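Local coordinates for IMC sub-compartment protein ISP1 (Toxoplasma gondii, PDB 4CHM), which belongs to the inner membrane complex sub-compartment proteins, which are critical for replication of the parasite, and adopts a pleckstrin homology fold, at residues 6-11 against 108-113; 18-23 against 113-118; 26-31 against 49-54; 38-43 against 102-107; 73-78 against 90-95. All coordinates share one frame; numbering follows the deposited sequence.

Contact 1: 6-11 against 108-113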
# COMPACT_ATOMS: atom_id res chain seq x y z
N PRO A 6 -18.97 -7.95 3.08
CA PRO A 6 -18.66 -8.08 1.66
C PRO A 6 -17.24 -8.65 1.48
O PRO A 6 -16.43 -8.65 2.42
CB PRO A 6 -18.75 -6.63 1.13
CG PRO A 6 -19.06 -5.76 2.34
CD PRO A 6 -18.74 -6.58 3.56
N GLN A 7 -17.00 -9.22 0.32
CA GLN A 7 -15.67 -9.56 -0.07
C GLN A 7 -15.36 -8.95 -1.43
O GLN A 7 -16.26 -8.72 -2.25
CB GLN A 7 -15.50 -11.08 -0.11
CG GLN A 7 -16.16 -11.74 -1.29
CD GLN A 7 -16.02 -13.25 -1.25
OE1 GLN A 7 -16.99 -13.97 -0.98
NE2 GLN A 7 -14.81 -13.73 -1.47
N VAL A 8 -14.08 -8.71 -1.68
CA VAL A 8 -13.68 -8.02 -2.89
C VAL A 8 -13.75 -8.90 -4.17
O VAL A 8 -13.37 -10.06 -4.16
CB VAL A 8 -12.31 -7.34 -2.74
CG1 VAL A 8 -12.37 -6.31 -1.62
CG2 VAL A 8 -11.24 -8.37 -2.44
N THR A 9 -14.22 -8.31 -5.26
CA THR A 9 -14.34 -9.01 -6.53
C THR A 9 -13.24 -8.58 -7.49
O THR A 9 -12.46 -7.64 -7.21
CB THR A 9 -15.66 -8.64 -7.19
OG1 THR A 9 -15.69 -7.24 -7.34
CG2 THR A 9 -16.85 -9.05 -6.29
N ALA A 10 -13.22 -9.21 -8.67
CA ALA A 10 -12.25 -8.84 -9.70
C ALA A 10 -12.47 -7.39 -10.18
O ALA A 10 -11.52 -6.64 -10.42
CB ALA A 10 -12.31 -9.83 -10.87
N ALA A 11 -13.73 -7.00 -10.26
CA ALA A 11 -14.11 -5.65 -10.61
C ALA A 11 -13.56 -4.61 -9.61
O ALA A 11 -13.12 -3.50 -10.00
CB ALA A 11 -15.61 -5.55 -10.68
N GLY A 108 -9.89 3.34 3.12
CA GLY A 108 -10.68 2.48 4.00
C GLY A 108 -10.34 1.03 3.75
O GLY A 108 -9.35 0.73 3.04
N VAL A 109 -11.10 0.13 4.36
CA VAL A 109 -10.72 -1.27 4.43
C VAL A 109 -10.74 -1.91 3.04
O VAL A 109 -9.93 -2.77 2.74
CB VAL A 109 -11.64 -2.06 5.41
CG1 VAL A 109 -11.23 -3.52 5.49
CG2 VAL A 109 -11.54 -1.42 6.80
N LYS A 110 -11.64 -1.43 2.18
CA LYS A 110 -11.85 -2.06 0.89
C LYS A 110 -10.70 -1.83 -0.06
O LYS A 110 -10.24 -2.75 -0.71
CB LYS A 110 -13.15 -1.60 0.24
CG LYS A 110 -13.41 -2.20 -1.13
CD LYS A 110 -14.66 -1.59 -1.79
CE LYS A 110 -14.89 -2.15 -3.18
NZ LYS A 110 -16.33 -2.27 -3.50
N ASP A 111 -10.24 -0.59 -0.13
CA ASP A 111 -9.06 -0.27 -0.88
C ASP A 111 -7.84 -0.97 -0.30
O ASP A 111 -7.06 -1.52 -1.02
CB ASP A 111 -8.85 1.23 -0.94
CG ASP A 111 -9.45 1.85 -2.19
OD1 ASP A 111 -10.00 1.14 -3.00
OD2 ASP A 111 -9.33 3.04 -2.37
N LYS A 112 -7.72 -1.01 1.01
CA LYS A 112 -6.60 -1.63 1.64
C LYS A 112 -6.59 -3.10 1.19
O LYS A 112 -5.59 -3.60 0.77
CB LYS A 112 -6.76 -1.55 3.16
CG LYS A 112 -5.65 -2.12 4.03
CD LYS A 112 -5.58 -3.63 3.95
CE LYS A 112 -5.53 -4.28 5.31
NZ LYS A 112 -6.81 -4.38 6.02
N THR A 113 -7.75 -3.74 1.24
CA THR A 113 -7.86 -5.14 0.88
C THR A 113 -7.57 -5.40 -0.58
O THR A 113 -6.81 -6.28 -0.89
CB THR A 113 -9.24 -5.72 1.23
OG1 THR A 113 -9.51 -5.55 2.60
CG2 THR A 113 -9.26 -7.16 0.93
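V8 and T113 meet where the N-terminal segment of the chain passes the first turns of helix 109-125, the C-terminal helix of the pleckstrin homology fold. The packing is apolar and small. Both methyls of V8 straddle one methyl of T113, with V8 CG1 and V8 CG2 each 4.1 Å from T113 CG2. V8 CG1 also lies 4.3 Å from K110 CG, against the start of the lysine's aliphatic chain. No hydrogen bond joins the two segments.

The charged groups beside this patch find partners further along helix 10-22. K110 NZ forms a salt bridge with D12, and D111 forms one with R19, tying the two helices together at this surface. T9 is the N-cap of helix 10-22; its side chain caps a backbone N beyond the segment, while its own N is hydrogen-bonded to D12 OD2, a pattern consistent with a capping box.

Hydrogen bonding inside helix 109-125 fixes the threonine. With OG1 beside the backbone N (chi1 -57°) and CG2 anti to it, the methyl meets V8 and the hydroxyl turns back to V109 O, 2.8 Å from T113 OG1. That donor sits 36° above the carbonyl plane; T113 N reaches V109 O from the opposite face.

Contact 2: 18-23 against 113-118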
# COMPACT_ATOMS: atom_id res chain seq x y z
N ARG A 18 -7.16 0.72 -12.02
CA ARG A 18 -7.34 1.94 -12.79
C ARG A 18 -6.92 3.18 -12.00
O ARG A 18 -6.23 4.04 -12.53
CB ARG A 18 -8.78 2.07 -13.26
CG ARG A 18 -9.00 3.31 -14.13
CD ARG A 18 -10.48 3.65 -14.28
NE ARG A 18 -10.89 4.68 -13.33
CZ ARG A 18 -11.61 4.44 -12.24
NH1 ARG A 18 -12.02 3.20 -11.99
NH2 ARG A 18 -11.94 5.44 -11.42
N ARG A 19 -7.30 3.27 -10.75
CA ARG A 19 -6.94 4.42 -9.96
C ARG A 19 -5.43 4.50 -9.67
O ARG A 19 -4.87 5.55 -9.70
CB ARG A 19 -7.76 4.51 -8.70
CG ARG A 19 -9.21 4.87 -8.94
CD ARG A 19 -9.96 4.90 -7.64
NE ARG A 19 -10.34 3.59 -7.23
CZ ARG A 19 -10.11 3.07 -6.04
NH1 ARG A 19 -9.49 3.75 -5.14
NH2 ARG A 19 -10.51 1.85 -5.78
N LEU A 20 -4.81 3.37 -9.45
CA LEU A 20 -3.36 3.30 -9.25
C LEU A 20 -2.60 3.78 -10.48
O LEU A 20 -1.56 4.45 -10.35
CB LEU A 20 -2.92 1.87 -8.90
CG LEU A 20 -1.56 1.61 -8.26
CD1 LEU A 20 -1.28 2.55 -7.09
CD2 LEU A 20 -1.42 0.14 -7.83
N LEU A 21 -3.12 3.48 -11.66
CA LEU A 21 -2.46 3.90 -12.89
C LEU A 21 -2.63 5.39 -13.10
O LEU A 21 -1.77 6.03 -13.71
CB LEU A 21 -3.03 3.15 -14.11
CG LEU A 21 -2.81 1.64 -14.17
CD1 LEU A 21 -3.56 1.06 -15.35
CD2 LEU A 21 -1.32 1.31 -14.25
N ALA A 22 -3.75 5.93 -12.65
CA ALA A 22 -4.05 7.35 -12.81
C ALA A 22 -3.42 8.14 -11.64
O ALA A 22 -3.36 9.39 -11.66
CB ALA A 22 -5.57 7.56 -12.84
N GLY A 23 -2.91 7.42 -10.65
CA GLY A 23 -2.42 8.04 -9.43
C GLY A 23 -3.54 8.20 -8.43
O GLY A 23 -4.66 8.48 -8.82
N THR A 113 -7.75 -3.74 1.24
CA THR A 113 -7.86 -5.14 0.88
C THR A 113 -7.57 -5.40 -0.58
O THR A 113 -6.81 -6.28 -0.89
CB THR A 113 -9.24 -5.72 1.23
OG1 THR A 113 -9.51 -5.55 2.60
CG2 THR A 113 -9.26 -7.16 0.93
N CYS A 114 -8.14 -4.59 -1.46
CA CYS A 114 -7.86 -4.70 -2.91
C CYS A 114 -6.42 -4.52 -3.27
O CYS A 114 -5.96 -5.13 -4.21
CB CYS A 114 -8.68 -3.69 -3.73
SG CYS A 114 -10.41 -4.10 -3.83
N PHE A 115 -5.76 -3.57 -2.61
CA PHE A 115 -4.36 -3.32 -2.89
C PHE A 115 -3.52 -4.55 -2.70
O PHE A 115 -2.57 -4.80 -3.47
CB PHE A 115 -3.79 -2.21 -2.01
CG PHE A 115 -2.38 -1.81 -2.39
CD1 PHE A 115 -2.14 -1.14 -3.60
CD2 PHE A 115 -1.34 -2.01 -1.54
CE1 PHE A 115 -0.86 -0.69 -3.93
CE2 PHE A 115 -0.03 -1.64 -1.90
CZ PHE A 115 0.20 -0.97 -3.09
N VAL A 116 -3.76 -5.26 -1.59
CA VAL A 116 -2.97 -6.47 -1.29
C VAL A 116 -3.11 -7.51 -2.41
O VAL A 116 -2.11 -8.01 -2.91
CB VAL A 116 -3.33 -7.07 0.11
CG1 VAL A 116 -2.70 -8.44 0.30
CG2 VAL A 116 -2.84 -6.13 1.22
N ASP A 117 -4.33 -7.75 -2.85
CA ASP A 117 -4.58 -8.64 -3.98
C ASP A 117 -3.98 -8.17 -5.29
O ASP A 117 -3.36 -8.93 -5.97
CB ASP A 117 -6.07 -8.81 -4.18
CG ASP A 117 -6.72 -9.46 -3.01
OD1 ASP A 117 -6.21 -10.47 -2.54
OD2 ASP A 117 -7.73 -8.97 -2.57
N LEU A 118 -4.14 -6.91 -5.62
CA LEU A 118 -3.60 -6.37 -6.85
C LEU A 118 -2.08 -6.46 -6.91
O LEU A 118 -1.53 -6.76 -7.93
CB LEU A 118 -4.04 -4.92 -7.03
CG LEU A 118 -3.51 -4.21 -8.27
CD1 LEU A 118 -3.99 -4.88 -9.53
CD2 LEU A 118 -3.82 -2.74 -8.27
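L20 reaches across from the end of helix 10-22 to F115 and L118 on helix 109-125, a purely apolar contact buried between the two helices. The backbones stay well apart, with 9.2 Å between L20 CA and F115 CA, so the gap is bridged by side chains alone.

From the L20 backbone, the CB bond already points toward the other helix. CB and CG act as the stem: CG is anti to the backbone N (chi1 -162°), and CD2 carries the extended line on from CA through CB and CG. CD1 branches off and packs on the strand side, against L49. CD2, at the tip, does the touching here. It lies 3.8 Å from L118 CD2, itself the outermost methyl of a similarly extended leucine, and the two side chains meet at a slant.

The same L20 CD2 is 4.0 Å from F115 CE1. It comes to the edge of the phenyl ring, near its plane, and leucine and phenylalanine run at about a right angle to one another. One methyl thus fills the angle between residues a single helical turn apart.

L16 of helix 10-22 also touches F115. L20 lies over L40 and Y42 of strand 35-43, with its backbone hydrogen-bonded to Y42, and F115 reaches V91 and L93 of strand 90-95; helix 109-125 thus packs on the sheet as in pleckstrin homology domains generally, with helix 10-22 beside it.

Contact 3: 26-31 against 49-54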
# COMPACT_ATOMS: atom_id res chain seq x y z
N VAL A 26 -3.08 8.80 -0.96
CA VAL A 26 -2.82 8.04 0.23
C VAL A 26 -2.02 8.82 1.22
O VAL A 26 -1.49 9.82 0.90
CB VAL A 26 -2.04 6.73 -0.03
CG1 VAL A 26 -2.77 5.75 -0.86
CG2 VAL A 26 -0.65 6.98 -0.50
N LEU A 27 -1.91 8.31 2.42
CA LEU A 27 -0.97 8.79 3.40
C LEU A 27 0.15 7.83 3.64
O LEU A 27 -0.02 6.64 3.60
CB LEU A 27 -1.64 9.06 4.73
CG LEU A 27 -2.87 9.91 4.79
CD1 LEU A 27 -3.27 10.07 6.23
CD2 LEU A 27 -2.63 11.23 4.15
N VAL A 28 1.31 8.37 3.89
CA VAL A 28 2.37 7.63 4.44
C VAL A 28 2.47 7.94 5.93
O VAL A 28 2.37 9.06 6.34
CB VAL A 28 3.67 7.91 3.70
CG1 VAL A 28 4.85 7.37 4.43
CG2 VAL A 28 3.60 7.39 2.28
N LEU A 29 2.63 6.92 6.73
CA LEU A 29 2.75 7.10 8.17
C LEU A 29 4.22 6.98 8.65
O LEU A 29 4.88 5.92 8.50
CB LEU A 29 1.81 6.14 8.92
CG LEU A 29 0.36 6.05 8.40
CD1 LEU A 29 -0.38 4.81 8.90
CD2 LEU A 29 -0.46 7.32 8.68
N LEU A 30 4.78 8.10 9.10
CA LEU A 30 6.21 8.15 9.40
C LEU A 30 6.48 7.53 10.78
O LEU A 30 5.56 7.39 11.62
CB LEU A 30 6.76 9.59 9.29
CG LEU A 30 6.67 10.24 7.89
CD1 LEU A 30 7.24 11.66 7.89
CD2 LEU A 30 7.40 9.42 6.84
N GLN A 31 7.72 7.12 11.00
CA GLN A 31 8.10 6.43 12.23
C GLN A 31 7.83 7.29 13.48
O GLN A 31 7.40 6.78 14.53
CB GLN A 31 9.57 6.01 12.16
CG GLN A 31 10.06 5.36 13.45
CD GLN A 31 11.52 4.95 13.41
OE1 GLN A 31 12.16 5.06 12.37
NE2 GLN A 31 12.06 4.51 14.54
N LEU A 49 6.29 1.25 -8.32
CA LEU A 49 5.40 2.16 -7.62
C LEU A 49 6.15 3.44 -7.33
O LEU A 49 7.29 3.41 -6.90
CB LEU A 49 4.98 1.56 -6.26
CG LEU A 49 3.93 0.46 -6.17
CD1 LEU A 49 3.83 0.01 -4.72
CD2 LEU A 49 2.57 0.91 -6.67
N SER A 50 5.46 4.56 -7.42
CA SER A 50 6.00 5.77 -6.87
C SER A 50 5.12 6.27 -5.75
O SER A 50 3.89 6.10 -5.76
CB SER A 50 6.14 6.84 -7.95
OG SER A 50 4.89 7.10 -8.56
N ILE A 51 5.76 6.95 -4.80
CA ILE A 51 5.10 7.64 -3.71
C ILE A 51 5.64 9.08 -3.71
O ILE A 51 6.84 9.31 -3.57
CB ILE A 51 5.46 6.98 -2.37
CG1 ILE A 51 5.05 5.49 -2.39
CG2 ILE A 51 4.79 7.72 -1.23
CD1 ILE A 51 5.54 4.71 -1.19
N SER A 52 4.74 10.03 -3.84
CA SER A 52 5.12 11.42 -4.02
C SER A 52 4.50 12.21 -2.92
O SER A 52 3.29 12.24 -2.83
CB SER A 52 4.58 11.92 -5.36
OG SER A 52 4.89 13.29 -5.55
N CYS A 53 5.33 12.84 -2.08
CA CYS A 53 4.84 13.62 -0.94
C CYS A 53 5.69 14.88 -0.76
O CYS A 53 6.90 14.82 -0.85
CB CYS A 53 4.95 12.82 0.37
SG CYS A 53 4.76 11.03 0.22
N GLU A 54 5.03 16.00 -0.53
CA GLU A 54 5.72 17.25 -0.30
C GLU A 54 6.87 17.45 -1.31
O GLU A 54 8.03 17.72 -0.93
CB GLU A 54 6.20 17.34 1.17
CG GLU A 54 5.00 17.48 2.12
CD GLU A 54 5.34 17.31 3.60
OE1 GLU A 54 6.54 17.18 3.93
OE2 GLU A 54 4.39 17.28 4.42
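V28 meets I51 and C53 across the strongly curved antiparallel sheet of the pleckstrin homology fold. Strands 24-29 and 48-53 are not neighbours in that sheet: strand 35-43 runs between them, and V28 CA and C53 CA are 8.4 Å apart. The contact is therefore made by side chains reaching over the middle strand, without a hydrogen bond between the segments.

V26 opens the first segment with backbone hydrogen bonding to C38 of the middle strand, and its side chain packs on F106. L27 points away from strand 48-53 and is hydrogen-bonded through its backbone to R105 on the other flank. V28 then turns toward strand 48-53 and carries the contact. Its CG2 lies 3.7 Å from I51 CG2, methyl against methyl, with the two side chains crossing at about a right angle. With I51 CG1 beside the backbone N (chi1 -58°), the CG2 branch stands anti to that N and meets the valine. L29 is hydrogen-bonded through its backbone to P103, and its side chain packs on the loop residues A82 and L84. Beyond it the strand gives way to a loop, where Q31 O accepts from T80 OG1.

I51 and V28 both pack on L104, so the three form a buried aliphatic cluster. At its border the C38-C53 disulfide fastens the middle strand to strand 48-53, and its C53 SG lies 4.3 Å from V28 CG2.

Contact 4: 38-43 against 102-107. With SO4 (sulfate ion), chain H.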
# COMPACT_ATOMS: atom_id res chain seq x y z
N CYS A 38 0.23 12.05 0.17
CA CYS A 38 0.97 11.61 -0.97
C CYS A 38 0.12 11.15 -2.15
O CYS A 38 -1.03 10.86 -2.00
CB CYS A 38 1.90 10.48 -0.57
SG CYS A 38 3.06 10.75 0.75
N ILE A 39 0.73 11.05 -3.31
CA ILE A 39 0.15 10.35 -4.44
C ILE A 39 0.90 9.07 -4.72
O ILE A 39 2.14 9.07 -4.86
CB ILE A 39 0.18 11.23 -5.70
CG1 ILE A 39 -0.62 12.54 -5.46
CG2 ILE A 39 -0.23 10.46 -6.96
CD1 ILE A 39 -2.11 12.34 -5.30
N LEU A 40 0.15 7.97 -4.78
CA LEU A 40 0.65 6.66 -5.09
C LEU A 40 0.30 6.33 -6.51
O LEU A 40 -0.86 6.48 -6.94
CB LEU A 40 0.01 5.61 -4.17
CG LEU A 40 0.43 4.15 -4.32
CD1 LEU A 40 1.91 3.92 -3.94
CD2 LEU A 40 -0.50 3.23 -3.49
N HIS A 41 1.29 5.84 -7.24
CA HIS A 41 1.13 5.59 -8.66
C HIS A 41 1.80 4.31 -9.04
O HIS A 41 2.79 3.92 -8.43
CB HIS A 41 1.70 6.75 -9.47
CG HIS A 41 1.59 6.56 -10.96
ND1 HIS A 41 2.63 6.17 -11.72
CD2 HIS A 41 0.53 6.81 -11.85
CE1 HIS A 41 2.26 6.14 -13.04
NE2 HIS A 41 0.99 6.53 -13.12
N TYR A 42 1.26 3.61 -10.02
CA TYR A 42 1.96 2.46 -10.62
C TYR A 42 2.38 2.78 -12.02
O TYR A 42 1.55 3.19 -12.83
CB TYR A 42 1.08 1.22 -10.66
CG TYR A 42 1.85 -0.01 -11.12
CD1 TYR A 42 2.97 -0.46 -10.41
CD2 TYR A 42 1.53 -0.66 -12.31
CE1 TYR A 42 3.69 -1.56 -10.83
CE2 TYR A 42 2.25 -1.77 -12.74
CZ TYR A 42 3.33 -2.21 -11.99
OH TYR A 42 4.06 -3.31 -12.40
N ASN A 43 3.67 2.53 -12.31
CA ASN A 43 4.24 2.69 -13.65
C ASN A 43 4.49 1.31 -14.28
O ASN A 43 5.47 0.65 -13.96
CB ASN A 43 5.57 3.48 -13.56
CG ASN A 43 6.15 3.82 -14.92
OD1 ASN A 43 6.54 2.94 -15.68
ND2 ASN A 43 6.20 5.10 -15.24
N ILE A 102 7.51 0.73 4.41
CA ILE A 102 6.78 1.97 4.19
C ILE A 102 5.30 1.75 4.40
O ILE A 102 4.64 1.10 3.58
CB ILE A 102 7.03 2.52 2.78
CG1 ILE A 102 8.53 2.83 2.58
CG2 ILE A 102 6.19 3.78 2.56
CD1 ILE A 102 8.88 3.31 1.17
N PRO A 103 4.75 2.34 5.46
CA PRO A 103 3.31 2.10 5.70
C PRO A 103 2.41 3.08 4.96
O PRO A 103 2.55 4.29 5.13
CB PRO A 103 3.18 2.27 7.23
CG PRO A 103 4.62 2.25 7.76
CD PRO A 103 5.39 2.90 6.66
N LEU A 104 1.50 2.54 4.15
CA LEU A 104 0.57 3.34 3.34
C LEU A 104 -0.79 3.18 3.94
O LEU A 104 -1.25 2.04 4.18
CB LEU A 104 0.49 2.81 1.92
CG LEU A 104 1.79 2.70 1.12
CD1 LEU A 104 1.51 2.00 -0.19
CD2 LEU A 104 2.38 4.06 0.89
N ARG A 105 -1.47 4.28 4.18
CA ARG A 105 -2.87 4.19 4.66
C ARG A 105 -3.84 4.59 3.54
O ARG A 105 -3.74 5.69 2.99
CB ARG A 105 -3.09 5.10 5.87
CG ARG A 105 -4.54 5.01 6.38
CD ARG A 105 -4.78 5.96 7.53
NE ARG A 105 -4.10 5.54 8.76
CZ ARG A 105 -3.99 6.33 9.84
NH1 ARG A 105 -4.44 7.58 9.78
NH2 ARG A 105 -3.36 5.91 10.94
N PHE A 106 -4.72 3.67 3.16
CA PHE A 106 -5.69 3.91 2.11
C PHE A 106 -6.94 4.56 2.69
O PHE A 106 -7.06 4.67 3.90
CB PHE A 106 -6.04 2.58 1.39
CG PHE A 106 -4.90 2.03 0.59
CD1 PHE A 106 -3.89 1.29 1.22
CD2 PHE A 106 -4.73 2.40 -0.76
CE1 PHE A 106 -2.77 0.89 0.50
CE2 PHE A 106 -3.62 1.99 -1.47
CZ PHE A 106 -2.64 1.24 -0.84
N ASP A 107 -7.91 4.85 1.84
CA ASP A 107 -9.16 5.50 2.26
C ASP A 107 -10.05 4.64 3.17
O ASP A 107 -10.91 5.16 3.85
CB ASP A 107 -9.95 5.94 1.03
CG ASP A 107 -9.29 7.10 0.31
OD1 ASP A 107 -8.12 7.42 0.64
OD2 ASP A 107 -9.94 7.71 -0.56
S SO4 H . -5.02 8.52 13.19
O1 SO4 H . -6.41 7.97 13.00
O2 SO4 H . -4.01 7.42 13.53
O3 SO4 H . -5.01 9.56 14.27
O4 SO4 H . -4.53 9.26 11.97
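L40 CD2 is the nearest atom of segment 38-43 to both L104 and F106. It lies 3.9 Å from both F106 CE2 and F106 CZ, approaching the ring obliquely, while the leucine and phenylalanine side chains run roughly perpendicular. The same L40 CD2 is 4.1 Å from L104 CD1. All three residues are buried in the hydrophobic core of the pleckstrin homology fold, and L40 is extended (CG anti to the backbone N, chi1 -179°), which brings its CD2 methyl up to both partners.

In the next shell, I51 packs on both L40 and L104, and the F115 ring meets that of F106 with planes at about 40°. R105, between L104 and F106, holds a sulfate, probably from the crystallisation liquor: R105 NH1 is 2.8 Å from O4, a nearly straight bond (170°) in the guanidinium plane, and R105 NH2 is 3.1 Å from O2. Its NE pairs with D87.

Strand 24-29 lies between strands 35-43 and 101-105 in the sheet, and helices 10-22 and 109-125 pack over this core through L20 and F115.

Contact 5: 73-78 against 90-95. With SO4 (sulfate ion), chain G; SO4 (sulfate ion), chain E.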
# COMPACT_ATOMS: atom_id res chain seq x y z
N ASP A 73 -1.35 -8.27 13.22
CA ASP A 73 -0.10 -8.78 13.86
C ASP A 73 1.21 -8.43 13.09
O ASP A 73 2.21 -8.10 13.71
CB ASP A 73 -0.19 -10.29 14.13
CG ASP A 73 -1.05 -10.63 15.38
OD1 ASP A 73 -1.42 -9.71 16.15
OD2 ASP A 73 -1.34 -11.83 15.60
N GLN A 74 1.17 -8.57 11.77
CA GLN A 74 2.23 -8.11 10.86
C GLN A 74 2.56 -6.63 11.05
O GLN A 74 3.68 -6.26 11.23
CB GLN A 74 1.82 -8.37 9.39
CG GLN A 74 1.74 -9.85 8.99
CD GLN A 74 1.09 -10.05 7.64
OE1 GLN A 74 0.38 -9.16 7.13
NE2 GLN A 74 1.30 -11.22 7.05
N LEU A 75 1.55 -5.80 11.09
CA LEU A 75 1.74 -4.35 11.25
C LEU A 75 2.21 -3.94 12.68
O LEU A 75 3.00 -3.00 12.84
CB LEU A 75 0.45 -3.63 10.87
CG LEU A 75 0.13 -3.67 9.37
CD1 LEU A 75 -1.30 -3.16 9.14
CD2 LEU A 75 1.15 -2.84 8.58
N GLN A 76 1.79 -4.66 13.69
CA GLN A 76 2.26 -4.47 15.06
C GLN A 76 3.79 -4.62 15.23
O GLN A 76 4.34 -4.00 16.06
CB GLN A 76 1.50 -5.36 16.05
CG GLN A 76 0.02 -5.04 16.20
CD GLN A 76 -0.25 -3.83 17.07
OE1 GLN A 76 0.43 -2.87 16.97
NE2 GLN A 76 -1.20 -3.93 17.95
N ARG A 77 4.44 -5.38 14.36
CA ARG A 77 5.90 -5.47 14.32
C ARG A 77 6.66 -4.23 13.85
O ARG A 77 7.81 -4.13 14.04
CB ARG A 77 6.35 -6.67 13.53
CG ARG A 77 6.13 -7.98 14.25
CD ARG A 77 6.38 -9.17 13.36
NE ARG A 77 6.23 -10.38 14.12
CZ ARG A 77 6.68 -11.56 13.73
NH1 ARG A 77 7.25 -11.67 12.58
NH2 ARG A 77 6.51 -12.62 14.48
N VAL A 78 5.98 -3.28 13.24
CA VAL A 78 6.60 -2.09 12.73
C VAL A 78 6.91 -1.09 13.83
O VAL A 78 6.09 -0.78 14.62
CB VAL A 78 5.74 -1.37 11.68
CG1 VAL A 78 6.49 -0.24 11.06
CG2 VAL A 78 5.25 -2.32 10.64
N CYS A 90 -4.33 0.08 6.47
CA CYS A 90 -2.93 0.23 6.11
C CYS A 90 -2.31 -1.02 5.43
O CYS A 90 -2.55 -2.15 5.86
CB CYS A 90 -2.15 0.60 7.35
SG CYS A 90 -0.37 0.67 7.13
N VAL A 91 -1.53 -0.81 4.38
CA VAL A 91 -0.57 -1.82 3.95
C VAL A 91 0.83 -1.22 4.00
O VAL A 91 1.08 -0.12 3.43
CB VAL A 91 -0.82 -2.29 2.50
CG1 VAL A 91 0.00 -3.51 2.21
CG2 VAL A 91 -2.31 -2.57 2.25
N ALA A 92 1.76 -1.94 4.60
CA ALA A 92 3.18 -1.54 4.57
C ALA A 92 3.94 -2.34 3.54
O ALA A 92 3.84 -3.56 3.51
CB ALA A 92 3.82 -1.69 5.93
N LEU A 93 4.75 -1.65 2.75
CA LEU A 93 5.66 -2.31 1.83
C LEU A 93 6.93 -2.65 2.55
O LEU A 93 7.70 -1.75 2.94
CB LEU A 93 5.99 -1.41 0.63
CG LEU A 93 4.86 -0.63 -0.02
CD1 LEU A 93 5.48 0.33 -1.03
CD2 LEU A 93 3.85 -1.58 -0.68
N HIS A 94 7.17 -3.93 2.70
CA HIS A 94 8.41 -4.41 3.25
C HIS A 94 9.39 -4.54 2.09
O HIS A 94 9.17 -5.30 1.19
CB HIS A 94 8.19 -5.77 3.92
CG HIS A 94 9.38 -6.28 4.67
ND1 HIS A 94 9.57 -7.61 4.92
CD2 HIS A 94 10.43 -5.64 5.21
CE1 HIS A 94 10.70 -7.77 5.58
NE2 HIS A 94 11.23 -6.58 5.78
N LEU A 95 10.46 -3.78 2.14
CA LEU A 95 11.39 -3.68 1.02
C LEU A 95 12.57 -4.64 1.10
O LEU A 95 13.11 -4.83 2.14
CB LEU A 95 11.88 -2.24 0.84
CG LEU A 95 10.82 -1.16 0.83
CD1 LEU A 95 11.38 0.24 0.78
CD2 LEU A 95 9.83 -1.40 -0.28
S SO4 G . -3.36 -5.78 20.03
O1 SO4 G . -4.22 -6.68 20.85
O2 SO4 G . -1.96 -5.72 20.60
O3 SO4 G . -3.99 -4.43 20.05
O4 SO4 G . -3.27 -6.30 18.63
S SO4 E . -0.07 -13.32 3.97
O1 SO4 E . -1.06 -14.37 4.32
O2 SO4 E . 0.42 -12.70 5.19
O3 SO4 E . -0.73 -12.29 3.11
O4 SO4 E . 1.03 -13.90 3.21
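L75 CA of the short helix 72-76 stands 7.4 Å from A92 CA of strand 90-95, and V78 N is hydrogen-bonded back to L75 O at 3.0 Å. This short helix belongs to the connection between strands 65-69 and 90-95, antiparallel neighbours in the sheet of the pleckstrin homology fold, and lies against one face of them.

L75 makes the contact across the two segments. Its CB bond points to the strand, and CG, anti to the carbonyl carbon (chi1 -70°), places both methyls there. L75 CD2 sits between two residues on the same face of the strand, 3.9 Å from A92 CB and 4.1 Å from C90 SG. The intervening V91 points away and packs on F115 and V116 of helix 109-125, while L69 of strand 65-69 and V85 complete the surroundings of L75.

The glutamines flanking L75 take no part in this packing. Q74 OE1 accepts from the backbone N of H70 and of T71, which fixes its amide, and its NE2 approaches a sulfate at a doubtfully short distance. Q76 NE2 reaches a second sulfate by a weak bond. The other leucine methyl, L75 CD1, packs 3.7 Å from the carbonyl oxygen C90 O.

Overall arrangement
Contacts 1 and 2 lie along helix 109-125, one at the surface with the residues leading into helix 10-22, the other buried against that helix; their centres are 10 Å apart, they share T113, and C114 and D117 of 113-118 also touch V8. Contacts 3 and 4 form the middle of the sheet, with centres 6 Å apart, and are joined by the disulfide. Contact 2 lies 9 Å from contact 4 (centre to centre), and its L20 and F115 also pack on L40. Contact 5, its centre 14 Å from that of contact 4, is linked to it by backbone hydrogen bonds between strands 90-95 and 101-105. The sulfates sit beside contacts 4 and 5, outside their apolar cores.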